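Side-chain contacts in hypothetical protein VC1899 (Vibrio cholerae, PDB 1XMX), which is of unknown function but probably binds nucleic acid and may be an endonuclease: residues 4-9 against 114-119; 175-180 against 219-224; 280-283 against 288-291; 336-341 against 380-385. One frame throughout, in Å; residues are numbered along the deposited sequence.

The four contacts follow one another along an elongated chain. Contact 1 lies in the N-terminal mixed sheet and contact 2 in the helical region with a small antiparallel sheet; their centres are about 53 Å apart, on opposite sides of the centre of the chain. Contacts 3 and 4 both reach the mixed sheet of the Card1-like endonuclease region, their centres about 25 Å from each other. Contact 4 comes closest to contact 1, with about 7 Å between nearest atoms, where Gln336 approaches the end of 114-119. A glycerol, probably from the crystallisation liquor, sits about 3 Å from the side chain of His6 in contact 1 and may mark a pocket.

Contact 1. Residues 4-9 against 114-119; sequences AIHVGI and PIFVVE
The edge of the Phe116 ring is turned toward a face of the His6 imidazole, making an edge-to-face (T-shaped) pair whose centroids are 5.6 Å apart and whose planes meet at 64°. The two side chains cross at roughly a right angle. Contact is made by the far end of the phenyl group: Phe116 CZ comes to 4.0 Å from His6 CE1, and Phe116 CE2 stands 4.2 Å above the plane of the His6 ring, displaced toward its rim. Phe116 reaches this position with CG placed between its backbone N and carbonyl carbon (chi1 69°), which sends the ring across toward strand 4-9. The two strands are not direct neighbours. Strand 88-92 runs between them in a sheet whose first five strands, in the order 56-61, 30-35, 4-9, 88-92 and 115-118, are parallel and alternate with helices along the chain, as in Rossmann-like domains. The ring pair therefore spans one intervening strand on one side of that sheet, while Val7 and Ile115 pack against helix 98-110. Both rings are buried. Beyond His6, Phe116 makes a second edge-to-face pair with Trp127 of strand 124-129, the antiparallel strand that follows.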
loop_
_atom_site.group_PDB
_atom_site.type_symbol
_atom_site.label_atom_id
_atom_site.label_comp_id
_atom_site.label_asym_id
_atom_site.label_seq_id
_atom_site.Cartn_x
_atom_site.Cartn_y
_atom_site.Cartn_z
ATOM N N ALA A 4 0.017 32.078 2.483
ATOM C CA ALA A 4 1.028 31.056 2.201
ATOM C C ALA A 4 0.471 30.025 1.225
ATOM O O ALA A 4 -0.520 29.319 1.530
ATOM C CB ALA A 4 1.539 30.364 3.517
ATOM N N ILE A 5 1.123 29.860 0.090
ATOM C CA ILE A 5 0.669 28.793 -0.818
ATOM C C ILE A 5 1.795 27.986 -1.426
ATOM O O ILE A 5 2.930 28.469 -1.503
ATOM C CB ILE A 5 -0.308 29.339 -1.894
ATOM C CG1 ILE A 5 0.380 29.857 -3.112
ATOM C CG2 ILE A 5 -1.063 30.519 -1.393
ATOM C CD1 ILE A 5 -0.698 30.169 -4.207
ATOM N N HIS A 6 1.501 26.745 -1.829
ATOM C CA HIS A 6 2.432 25.933 -2.622
ATOM C C HIS A 6 2.128 26.003 -4.129
ATOM O O HIS A 6 0.988 26.207 -4.507
ATOM C CB HIS A 6 2.346 24.452 -2.161
ATOM C CG HIS A 6 2.977 24.220 -0.827
ATOM N ND1 HIS A 6 3.256 22.968 -0.334
ATOM C CD2 HIS A 6 3.432 25.100 0.104
ATOM C CE1 HIS A 6 3.822 23.070 0.854
ATOM N NE2 HIS A 6 3.950 24.351 1.138
ATOM N N VAL A 7 3.141 25.805 -4.981
ATOM C CA VAL A 7 2.899 25.542 -6.376
ATOM C C VAL A 7 3.602 24.230 -6.709
ATOM O O VAL A 7 4.698 24.003 -6.240
ATOM C CB VAL A 7 3.386 26.684 -7.278
ATOM C CG1 VAL A 7 3.167 26.295 -8.776
ATOM C CG2 VAL A 7 2.599 27.977 -6.934
ATOM N N GLY A 8 2.949 23.348 -7.473
ATOM C CA GLY A 8 3.554 22.055 -7.809
ATOM C C GLY A 8 3.252 21.708 -9.229
ATOM O O GLY A 8 2.324 22.274 -9.803
ATOM N N ILE A 9 4.061 20.834 -9.830
ATOM C CA ILE A 9 3.875 20.482 -11.244
ATOM C C ILE A 9 3.338 19.048 -11.271
ATOM O O ILE A 9 3.978 18.136 -10.768
ATOM C CB ILE A 9 5.174 20.542 -12.094
ATOM C CG1 ILE A 9 5.955 21.877 -11.932
ATOM C CG2 ILE A 9 4.839 20.347 -13.590
ATOM C CD1 ILE A 9 5.217 22.975 -12.290
ATOM N N PRO A 114 10.963 30.577 -2.141
ATOM C CA PRO A 114 11.641 29.349 -1.710
ATOM C C PRO A 114 11.256 28.160 -2.544
ATOM O O PRO A 114 10.110 28.054 -3.052
ATOM C CB PRO A 114 11.221 29.158 -0.235
ATOM C CG PRO A 114 10.612 30.486 0.212
ATOM C CD PRO A 114 10.167 31.218 -1.070
ATOM N N ILE A 115 12.218 27.252 -2.685
ATOM C CA ILE A 115 12.033 26.077 -3.543
ATOM C C ILE A 115 12.537 24.850 -2.804
ATOM O O ILE A 115 13.647 24.871 -2.275
ATOM C CB ILE A 115 12.830 26.199 -4.902
ATOM C CG1 ILE A 115 12.368 27.429 -5.731
ATOM C CG2 ILE A 115 12.610 24.927 -5.726
ATOM C CD1 ILE A 115 13.404 27.929 -6.749
ATOM N N PHE A 116 11.744 23.788 -2.766
ATOM C CA PHE A 116 12.153 22.577 -2.079
ATOM C C PHE A 116 11.788 21.371 -2.911
ATOM O O PHE A 116 10.949 21.475 -3.827
ATOM C CB PHE A 116 11.485 22.483 -0.700
ATOM C CG PHE A 116 9.986 22.237 -0.759
ATOM C CD1 PHE A 116 9.477 20.944 -0.952
ATOM C CD2 PHE A 116 9.092 23.277 -0.630
ATOM C CE1 PHE A 116 8.122 20.684 -0.989
ATOM C CE2 PHE A 116 7.717 23.027 -0.659
ATOM C CZ PHE A 116 7.225 21.722 -0.810
ATOM N N VAL A 117 12.424 20.233 -2.580
ATOM C CA VAL A 117 12.182 18.919 -3.167
ATOM C C VAL A 117 12.115 17.877 -2.059
ATOM O O VAL A 117 12.918 17.899 -1.145
ATOM C CB VAL A 117 13.286 18.496 -4.159
ATOM C CG1 VAL A 117 13.082 17.047 -4.583
ATOM C CG2 VAL A 117 13.244 19.360 -5.447
ATOM N N VAL A 118 11.124 16.992 -2.139
ATOM C CA VAL A 118 11.081 15.742 -1.330
ATOM C C VAL A 118 11.826 14.640 -2.072
ATOM O O VAL A 118 11.420 14.172 -3.135
ATOM C CB VAL A 118 9.663 15.270 -1.156
ATOM C CG1 VAL A 118 9.633 14.015 -0.209
ATOM C CG2 VAL A 118 8.786 16.425 -0.627
ATOM N N GLU A 119 12.962 14.268 -1.526
ATOM C CA GLU A 119 13.721 13.229 -2.111
ATOM C C GLU A 119 12.892 11.926 -1.913
ATOM O O GLU A 119 12.454 11.609 -0.794
ATOM C CB GLU A 119 15.101 13.203 -1.433
ATOM C CG GLU A 119 16.127 12.419 -2.229
ATOM C CD GLU A 119 16.065 10.912 -2.010
ATOM O OE1 GLU A 119 16.194 10.522 -0.819
ATOM O OE2 GLU A 119 16.032 10.131 -3.027
#

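Contact 2. Residues 175-180 against 219-224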
loop_
_atom_site.group_PDB
_atom_site.type_symbol
_atom_site.label_atom_id
_atom_site.label_comp_id
_atom_site.label_asym_id
_atom_site.label_seq_id
_atom_site.Cartn_x
_atom_site.Cartn_y
_atom_site.Cartn_z
ATOM N N GLU A 175 0.306 -18.071 14.454
ATOM C CA GLU A 175 1.710 -18.203 14.910
ATOM C C GLU A 175 2.156 -19.697 14.900
ATOM O O GLU A 175 3.271 -20.037 14.482
ATOM C CB GLU A 175 1.873 -17.713 16.368
ATOM C CG GLU A 175 1.932 -16.198 16.705
ATOM C CD GLU A 175 2.342 -15.964 18.230
ATOM O OE1 GLU A 175 1.755 -16.597 19.148
ATOM O OE2 GLU A 175 3.266 -15.159 18.551
ATOM N N ARG A 176 1.296 -20.570 15.413
ATOM C CA ARG A 176 1.645 -21.976 15.524
ATOM C C ARG A 176 1.806 -22.557 14.171
ATOM O O ARG A 176 2.701 -23.342 13.944
ATOM C CB ARG A 176 0.556 -22.817 16.201
ATOM C CG ARG A 176 0.042 -22.362 17.569
ATOM C CD ARG A 176 1.106 -22.226 18.555
ATOM N NE ARG A 176 1.897 -23.432 18.803
ATOM C CZ ARG A 176 3.217 -23.516 18.567
ATOM N NH1 ARG A 176 3.894 -22.475 18.022
ATOM N NH2 ARG A 176 3.861 -24.649 18.861
ATOM N N TRP A 177 0.859 -22.247 13.305
ATOM C CA TRP A 177 0.874 -22.844 11.973
ATOM C C TRP A 177 2.064 -22.259 11.185
ATOM O O TRP A 177 2.781 -22.994 10.534
ATOM C CB TRP A 177 -0.455 -22.633 11.262
ATOM C CG TRP A 177 -1.646 -23.399 11.942
ATOM C CD1 TRP A 177 -1.570 -24.311 12.979
ATOM C CD2 TRP A 177 -3.052 -23.292 11.604
ATOM N NE1 TRP A 177 -2.838 -24.777 13.294
ATOM C CE2 TRP A 177 -3.762 -24.162 12.476
ATOM C CE3 TRP A 177 -3.772 -22.538 10.657
ATOM C CZ2 TRP A 177 -5.160 -24.307 12.427
ATOM C CZ3 TRP A 177 -5.194 -22.676 10.606
ATOM C CH2 TRP A 177 -5.858 -23.568 11.483
ATOM N N ALA A 178 2.300 -20.950 11.325
ATOM C CA ALA A 178 3.374 -20.293 10.559
ATOM C C ALA A 178 4.726 -20.847 10.992
ATOM O O ALA A 178 5.638 -21.004 10.204
ATOM C CB ALA A 178 3.330 -18.777 10.776
ATOM N N SER A 179 4.870 -21.116 12.266
ATOM C CA SER A 179 6.189 -21.488 12.786
ATOM C C SER A 179 6.508 -22.987 12.651
ATOM O O SER A 179 7.629 -23.396 12.902
ATOM C CB SER A 179 6.331 -21.030 14.256
ATOM O OG SER A 179 5.602 -21.904 15.108
ATOM N N ASN A 180 5.509 -23.790 12.282
ATOM C CA ASN A 180 5.692 -25.195 11.979
ATOM C C ASN A 180 5.150 -25.422 10.582
ATOM O O ASN A 180 4.467 -26.409 10.346
ATOM C CB ASN A 180 4.868 -26.035 12.966
ATOM C CG ASN A 180 5.379 -25.911 14.370
ATOM O OD1 ASN A 180 6.491 -26.305 14.649
ATOM N ND2 ASN A 180 4.592 -25.313 15.256
ATOM N N ASN A 219 -5.229 -33.993 12.002
ATOM C CA ASN A 219 -5.670 -34.126 13.392
ATOM C C ASN A 219 -5.008 -33.156 14.389
ATOM O O ASN A 219 -5.660 -32.694 15.297
ATOM C CB ASN A 219 -5.494 -35.559 13.829
ATOM C CG ASN A 219 -6.701 -36.411 13.461
ATOM O OD1 ASN A 219 -7.748 -36.326 14.099
ATOM N ND2 ASN A 219 -6.561 -37.225 12.404
ATOM N N LEU A 220 -3.721 -32.881 14.204
ATOM C CA LEU A 220 -3.035 -31.819 14.903
ATOM C C LEU A 220 -3.801 -30.479 14.708
ATOM O O LEU A 220 -4.058 -29.770 15.675
ATOM C CB LEU A 220 -1.597 -31.674 14.372
ATOM C CG LEU A 220 -0.577 -32.803 14.580
ATOM C CD1 LEU A 220 0.868 -32.388 14.251
ATOM C CD2 LEU A 220 -0.677 -33.303 16.011
ATOM N N LEU A 221 -4.180 -30.180 13.460
ATOM C CA LEU A 221 -4.961 -28.998 13.094
ATOM C C LEU A 221 -6.362 -29.003 13.641
ATOM O O LEU A 221 -6.821 -27.998 14.156
ATOM C CB LEU A 221 -4.991 -28.811 11.570
ATOM C CG LEU A 221 -3.619 -28.710 10.900
ATOM C CD1 LEU A 221 -3.644 -28.922 9.390
ATOM C CD2 LEU A 221 -2.975 -27.344 11.252
ATOM N N LEU A 222 -7.067 -30.106 13.525
ATOM C CA LEU A 222 -8.423 -30.168 14.081
ATOM C C LEU A 222 -8.383 -29.900 15.593
ATOM O O LEU A 222 -9.203 -29.169 16.148
ATOM C CB LEU A 222 -9.057 -31.544 13.834
ATOM C CG LEU A 222 -9.200 -31.803 12.329
ATOM C CD1 LEU A 222 -9.897 -33.077 12.059
ATOM C CD2 LEU A 222 -9.914 -30.676 11.655
ATOM N N SER A 223 -7.425 -30.481 16.267
ATOM C CA SER A 223 -7.426 -30.281 17.714
ATOM C C SER A 223 -6.979 -28.843 18.090
ATOM O O SER A 223 -7.299 -28.375 19.178
ATOM C CB SER A 223 -6.598 -31.353 18.394
ATOM O OG SER A 223 -5.308 -31.165 17.904
ATOM N N ASP A 224 -6.265 -28.135 17.204
ATOM C CA ASP A 224 -5.966 -26.721 17.442
ATOM C C ASP A 224 -7.215 -25.863 17.324
ATOM O O ASP A 224 -7.448 -24.946 18.125
ATOM C CB ASP A 224 -4.948 -26.179 16.434
ATOM C CG ASP A 224 -3.545 -26.693 16.661
ATOM O OD1 ASP A 224 -3.143 -26.926 17.821
ATOM O OD2 ASP A 224 -2.825 -26.858 15.651
#
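Trp177 sets its CG opposite its own carbonyl carbon (chi1 -66°), and with this torsion the indole reaches from helix 164-179 across to helix 216-227, with NE1 at the end nearest Asp224. Leu221 and Asp224 adopt the same kind of first torsion; being three residues apart, they project from neighbouring positions on their helix, one to the face of the indole and the other to its edge.

Asp224 OD2 accepts a hydrogen bond from Trp177 NE1, 3.1 Å long and fairly straight, with 162° at the hydrogen. The oxygen lies in the plane of the indole, but the bond is less regular from the carboxylate's standpoint: the N-H arrives on the anti side, 34° out of the carboxylate plane. This bond satisfies the indole's one polar hydrogen and probably restrains rotation of the ring. Leu221 contributes a CH-pi contact, its CD2 standing 3.6 Å from the centroid of the five-membered ring of Trp177. The same methyl lies 3.3 Å from Trp177 NE1 and 3.5 Å from Trp177 CE2, so it is pressed over the pyrrole part of the indole.

Around this contact, helix 181-201 supplies Leu184 and Leu188 against Trp177, and helix 243-266 brings Trp253 edge-to-face with it and Phe248 against its ring. Helix 216-227 in turn rests through Leu222 on Tyr233 of strand 231-234, part of a helical and three-stranded unit consistent with a winged-helix domain.

Contact 3. Residues 280-283 against 288-291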
loop_
_atom_site.group_PDB
_atom_site.type_symbol
_atom_site.label_atom_id
_atom_site.label_comp_id
_atom_site.label_asym_id
_atom_site.label_seq_id
_atom_site.Cartn_x
_atom_site.Cartn_y
_atom_site.Cartn_z
ATOM N N GLN A 280 -10.491 -4.275 -1.066
ATOM C CA GLN A 280 -11.032 -4.390 -2.437
ATOM C C GLN A 280 -10.720 -3.122 -3.254
ATOM O O GLN A 280 -11.020 -2.046 -2.816
ATOM C CB GLN A 280 -12.539 -4.630 -2.406
ATOM C CG GLN A 280 -12.963 -5.719 -1.421
ATOM C CD GLN A 280 -12.379 -7.072 -1.808
ATOM O OE1 GLN A 280 -11.717 -7.760 -1.009
ATOM N NE2 GLN A 280 -12.596 -7.451 -3.048
ATOM N N VAL A 281 -10.152 -3.270 -4.456
ATOM C CA VAL A 281 -9.660 -2.139 -5.248
ATOM C C VAL A 281 -10.364 -2.196 -6.601
ATOM O O VAL A 281 -10.362 -3.248 -7.269
ATOM C CB VAL A 281 -8.133 -2.228 -5.548
ATOM C CG1 VAL A 281 -7.621 -0.956 -6.310
ATOM C CG2 VAL A 281 -7.334 -2.509 -4.312
ATOM N N TYR A 282 -10.973 -1.078 -6.976
ATOM C CA TYR A 282 -11.710 -0.925 -8.214
ATOM C C TYR A 282 -11.076 0.158 -9.109
ATOM O O TYR A 282 -10.661 1.210 -8.601
ATOM C CB TYR A 282 -13.176 -0.558 -7.892
ATOM C CG TYR A 282 -13.901 -1.595 -7.051
ATOM C CD1 TYR A 282 -13.892 -1.531 -5.657
ATOM C CD2 TYR A 282 -14.594 -2.635 -7.656
ATOM C CE1 TYR A 282 -14.561 -2.487 -4.881
ATOM C CE2 TYR A 282 -15.261 -3.620 -6.899
ATOM C CZ TYR A 282 -15.240 -3.536 -5.505
ATOM O OH TYR A 282 -15.900 -4.499 -4.754
ATOM N N ARG A 283 -10.988 -0.114 -10.424
ATOM C CA ARG A 283 -10.587 0.892 -11.411
ATOM C C ARG A 283 -11.561 0.865 -12.584
ATOM O O ARG A 283 -11.810 -0.199 -13.146
ATOM C CB ARG A 283 -9.154 0.660 -11.898
ATOM C CG ARG A 283 -8.098 0.922 -10.822
ATOM C CD ARG A 283 -6.687 0.489 -11.216
ATOM N NE ARG A 283 -6.577 -0.953 -11.360
ATOM C CZ ARG A 283 -5.471 -1.647 -11.648
ATOM N NH1 ARG A 283 -4.301 -1.063 -11.845
ATOM N NH2 ARG A 283 -5.546 -2.971 -11.759
ATOM N N ARG A 288 -16.227 -0.406 -18.231
ATOM C CA ARG A 288 -15.643 -1.660 -17.794
ATOM C C ARG A 288 -14.898 -1.482 -16.484
ATOM O O ARG A 288 -14.670 -0.365 -16.008
ATOM C CB ARG A 288 -14.791 -2.328 -18.900
ATOM C CG ARG A 288 -15.593 -3.007 -20.025
ATOM C CD ARG A 288 -14.856 -3.015 -21.393
ATOM N NE ARG A 288 -14.387 -1.675 -21.727
ATOM C CZ ARG A 288 -13.108 -1.270 -21.732
ATOM N NH1 ARG A 288 -12.098 -2.117 -21.474
ATOM N NH2 ARG A 288 -12.840 0.003 -22.015
ATOM N N GLU A 289 -14.532 -2.589 -15.881
ATOM C CA GLU A 289 -13.907 -2.519 -14.589
ATOM C C GLU A 289 -12.836 -3.577 -14.401
ATOM O O GLU A 289 -13.035 -4.749 -14.802
ATOM C CB GLU A 289 -14.976 -2.747 -13.531
ATOM C CG GLU A 289 -14.575 -2.352 -12.149
ATOM C CD GLU A 289 -15.784 -1.975 -11.351
ATOM O OE1 GLU A 289 -16.675 -2.854 -11.199
ATOM O OE2 GLU A 289 -15.865 -0.804 -10.908
ATOM N N VAL A 290 -11.729 -3.186 -13.762
ATOM C CA VAL A 290 -10.828 -4.187 -13.160
ATOM C C VAL A 290 -10.766 -4.157 -11.624
ATOM O O VAL A 290 -10.547 -3.114 -11.037
ATOM C CB VAL A 290 -9.432 -4.319 -13.873
ATOM C CG1 VAL A 290 -9.336 -3.467 -15.154
ATOM C CG2 VAL A 290 -8.261 -4.166 -12.906
ATOM N N ARG A 291 -11.053 -5.313 -11.014
ATOM C CA ARG A 291 -11.137 -5.502 -9.543
ATOM C C ARG A 291 -9.891 -6.273 -9.084
ATOM O O ARG A 291 -9.468 -7.222 -9.744
ATOM C CB ARG A 291 -12.417 -6.283 -9.163
ATOM C CG ARG A 291 -12.855 -6.271 -7.660
ATOM C CD ARG A 291 -11.751 -6.647 -6.682
ATOM N NE ARG A 291 -12.117 -7.703 -5.710
ATOM C CZ ARG A 291 -11.549 -8.928 -5.618
ATOM N NH1 ARG A 291 -10.568 -9.284 -6.462
ATOM N NH2 ARG A 291 -11.956 -9.810 -4.677
HETATM O O HOH W 1 -8.149 -2.706 -9.791
#
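Arg283 and Val290 are joined by two backbone hydrogen bonds: Arg283 N donates to Val290 O at 3.1 Å, and Val290 N donates to Arg283 O, also at 3.1 Å. Val290 O has a second donor. A water donates a hydrogen bond to it at 2.7 Å and accepts one from Arg283 NE at 2.8 Å, so the arginine's N-H is tied through the water to the strand opposite. The same water makes only a weak bond to Val281 O. The carbonyls also receive CA-H...O contacts, from Arg291 CA to Val281 O at 3.3 Å and from Glu289 CA to Arg283 O at 3.4 Å. Tyr282 and Arg291 form the adjoining non-hydrogen-bonded pair; the backbone of Tyr282 bonds instead to Arg154 on strand 154-156. The Tyr282 ring meets Arg291 through CE2, which lies 3.7 Å from Arg291 CG, and meets Glu289 through CD2, 3.9 Å from Glu289 CD. On the other face of the sheet, Arg283 packs on leucines of helix 321-333. The two segments belong to a beta hairpin of strands 279-285 and 288-300, part of a mixed sheet that probably corresponds to the core sheet of PD-(D/E)XK nucleases.

Contact 4. Residues 336-341 against 380-385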
loop_
_atom_site.group_PDB
_atom_site.type_symbol
_atom_site.label_atom_id
_atom_site.label_comp_id
_atom_site.label_asym_id
_atom_site.label_seq_id
_atom_site.Cartn_x
_atom_site.Cartn_y
_atom_site.Cartn_z
ATOM N N GLN A 336 7.583 4.688 -5.972
ATOM C CA GLN A 336 8.142 4.396 -4.655
ATOM C C GLN A 336 7.421 3.189 -4.022
ATOM O O GLN A 336 7.786 2.757 -2.908
ATOM C CB GLN A 336 7.950 5.612 -3.727
ATOM C CG GLN A 336 9.069 6.685 -3.716
ATOM C CD GLN A 336 9.365 7.179 -5.079
ATOM O OE1 GLN A 336 8.558 7.918 -5.686
ATOM N NE2 GLN A 336 10.511 6.760 -5.609
ATOM N N ALA A 337 6.355 2.688 -4.665
ATOM C CA ALA A 337 5.619 1.582 -4.017
ATOM C C ALA A 337 6.447 0.278 -3.930
ATOM O O ALA A 337 7.360 0.002 -4.736
ATOM C CB ALA A 337 4.251 1.356 -4.624
ATOM N N ARG A 338 6.180 -0.494 -2.891
ATOM C CA ARG A 338 6.924 -1.746 -2.658
ATOM C C ARG A 338 5.962 -2.904 -2.440
ATOM O O ARG A 338 4.875 -2.720 -1.923
ATOM C CB ARG A 338 7.841 -1.599 -1.461
ATOM C CG ARG A 338 9.131 -0.968 -1.930
ATOM C CD ARG A 338 10.000 -0.219 -0.929
ATOM N NE ARG A 338 9.904 -0.620 0.467
ATOM C CZ ARG A 338 10.690 -1.493 1.110
ATOM N NH1 ARG A 338 11.670 -2.188 0.513
ATOM N NH2 ARG A 338 10.442 -1.678 2.372
ATOM N N ALA A 339 6.374 -4.096 -2.836
ATOM C CA ALA A 339 5.518 -5.258 -2.657
ATOM C C ALA A 339 6.278 -6.516 -2.228
ATOM O O ALA A 339 7.418 -6.773 -2.608
ATOM C CB ALA A 339 4.635 -5.526 -3.944
ATOM N N MET A 340 5.572 -7.317 -1.453
ATOM C CA MET A 340 6.109 -8.531 -0.895
ATOM C C MET A 340 5.145 -9.718 -1.177
ATOM O O MET A 340 3.923 -9.558 -1.161
ATOM C CB MET A 340 6.167 -8.311 0.602
ATOM C CG MET A 340 6.379 -9.595 1.346
ATOM S SD MET A 340 6.674 -9.405 3.092
ATOM C CE MET A 340 8.429 -8.844 3.098
ATOM N N LEU A 341 5.692 -10.904 -1.404
ATOM C CA LEU A 341 4.834 -12.117 -1.394
ATOM C C LEU A 341 5.182 -12.951 -0.174
ATOM O O LEU A 341 6.338 -13.315 0.018
ATOM C CB LEU A 341 4.997 -12.915 -2.693
ATOM C CG LEU A 341 4.394 -14.309 -2.795
ATOM C CD1 LEU A 341 2.877 -14.246 -2.641
ATOM C CD2 LEU A 341 4.791 -14.929 -4.167
ATOM N N LYS A 380 11.669 -1.236 7.746
ATOM C CA LYS A 380 12.810 -0.369 8.050
ATOM C C LYS A 380 13.434 0.137 6.752
ATOM O O LYS A 380 13.767 1.322 6.659
ATOM C CB LYS A 380 13.879 -1.049 8.910
ATOM C CG LYS A 380 13.331 -1.479 10.295
ATOM C CD LYS A 380 14.413 -1.591 11.355
ATOM C CE LYS A 380 14.306 -2.965 12.074
ATOM N NZ LYS A 380 15.084 -3.073 13.335
ATOM N N ALA A 381 13.592 -0.757 5.781
ATOM C CA ALA A 381 14.119 -0.380 4.477
ATOM C C ALA A 381 13.320 0.711 3.791
ATOM O O ALA A 381 13.861 1.390 2.932
ATOM C CB ALA A 381 14.350 -1.591 3.581
ATOM N N ALA A 382 12.072 0.959 4.196
ATOM C CA ALA A 382 11.344 2.116 3.657
ATOM C C ALA A 382 11.932 3.502 4.056
ATOM O O ALA A 382 11.547 4.534 3.478
ATOM C CB ALA A 382 9.802 2.051 4.014
ATOM N N GLY A 383 12.828 3.527 5.053
ATOM C CA GLY A 383 13.404 4.794 5.574
ATOM C C GLY A 383 12.429 5.589 6.427
ATOM O O GLY A 383 11.381 5.101 6.798
ATOM N N GLY A 384 12.750 6.827 6.740
ATOM C CA GLY A 384 11.747 7.692 7.342
ATOM C C GLY A 384 11.902 7.912 8.820
ATOM O O GLY A 384 11.164 8.727 9.415
ATOM N N ASN A 385 12.877 7.213 9.397
ATOM C CA ASN A 385 13.139 7.221 10.847
ATOM C C ASN A 385 14.047 8.345 11.370
ATOM O O ASN A 385 14.821 8.954 10.611
ATOM C CB ASN A 385 13.764 5.907 11.260
ATOM C CG ASN A 385 13.464 5.576 12.686
ATOM O OD1 ASN A 385 14.246 4.876 13.374
ATOM N ND2 ASN A 385 12.320 6.096 13.173
#
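Van der Waals contact joins Arg338 to the turn at Ala381 and Ala382. Ala381 C lies over one face of the guanidinium, 4.0 Å from Arg338 NH2, and the same nitrogen is 3.6 Å from Ala382 N. The methyls add looser contacts: Ala381 CB sits 4.1 Å from Arg338 NH1, while Ala382 CB is 4.1 Å from Arg338 NH2. The arginine chain bends at chi3 (27°), well away from a staggered value, and this bend swings the flat group up against the peptide between the two alanines.

The hydrogen-bond and cation-pi partners of the guanidinium lie outside the two segments. Arg338 NH2 is hydrogen-bonded to His305 NE2, and Trp378 of helix 371-380 provides a cation-pi contact. Strand 338-343, which bears the arginine, is parallel to both 303-310 and 361-363. Strand 303-310, helix 321-333 and strand 338-343 make a beta-alpha-beta crossover, consistent with the PD-(D/E)XK core, and helix 349-358 leads on to 361-363.

Hydrogen bonds of the backbone shape the other partner. Lys380 to Gly383 form a type I turn closed by Gly383 N donating to Lys380 O at 2.9 Å, and Gly383 leaves the helical conformation with positive phi (74°). The side chains of Asn301 and Lys303 donate to Ala382 O through ND2 and NZ, tying the tail to the loop before strand 303-310 and to that strand's first residue.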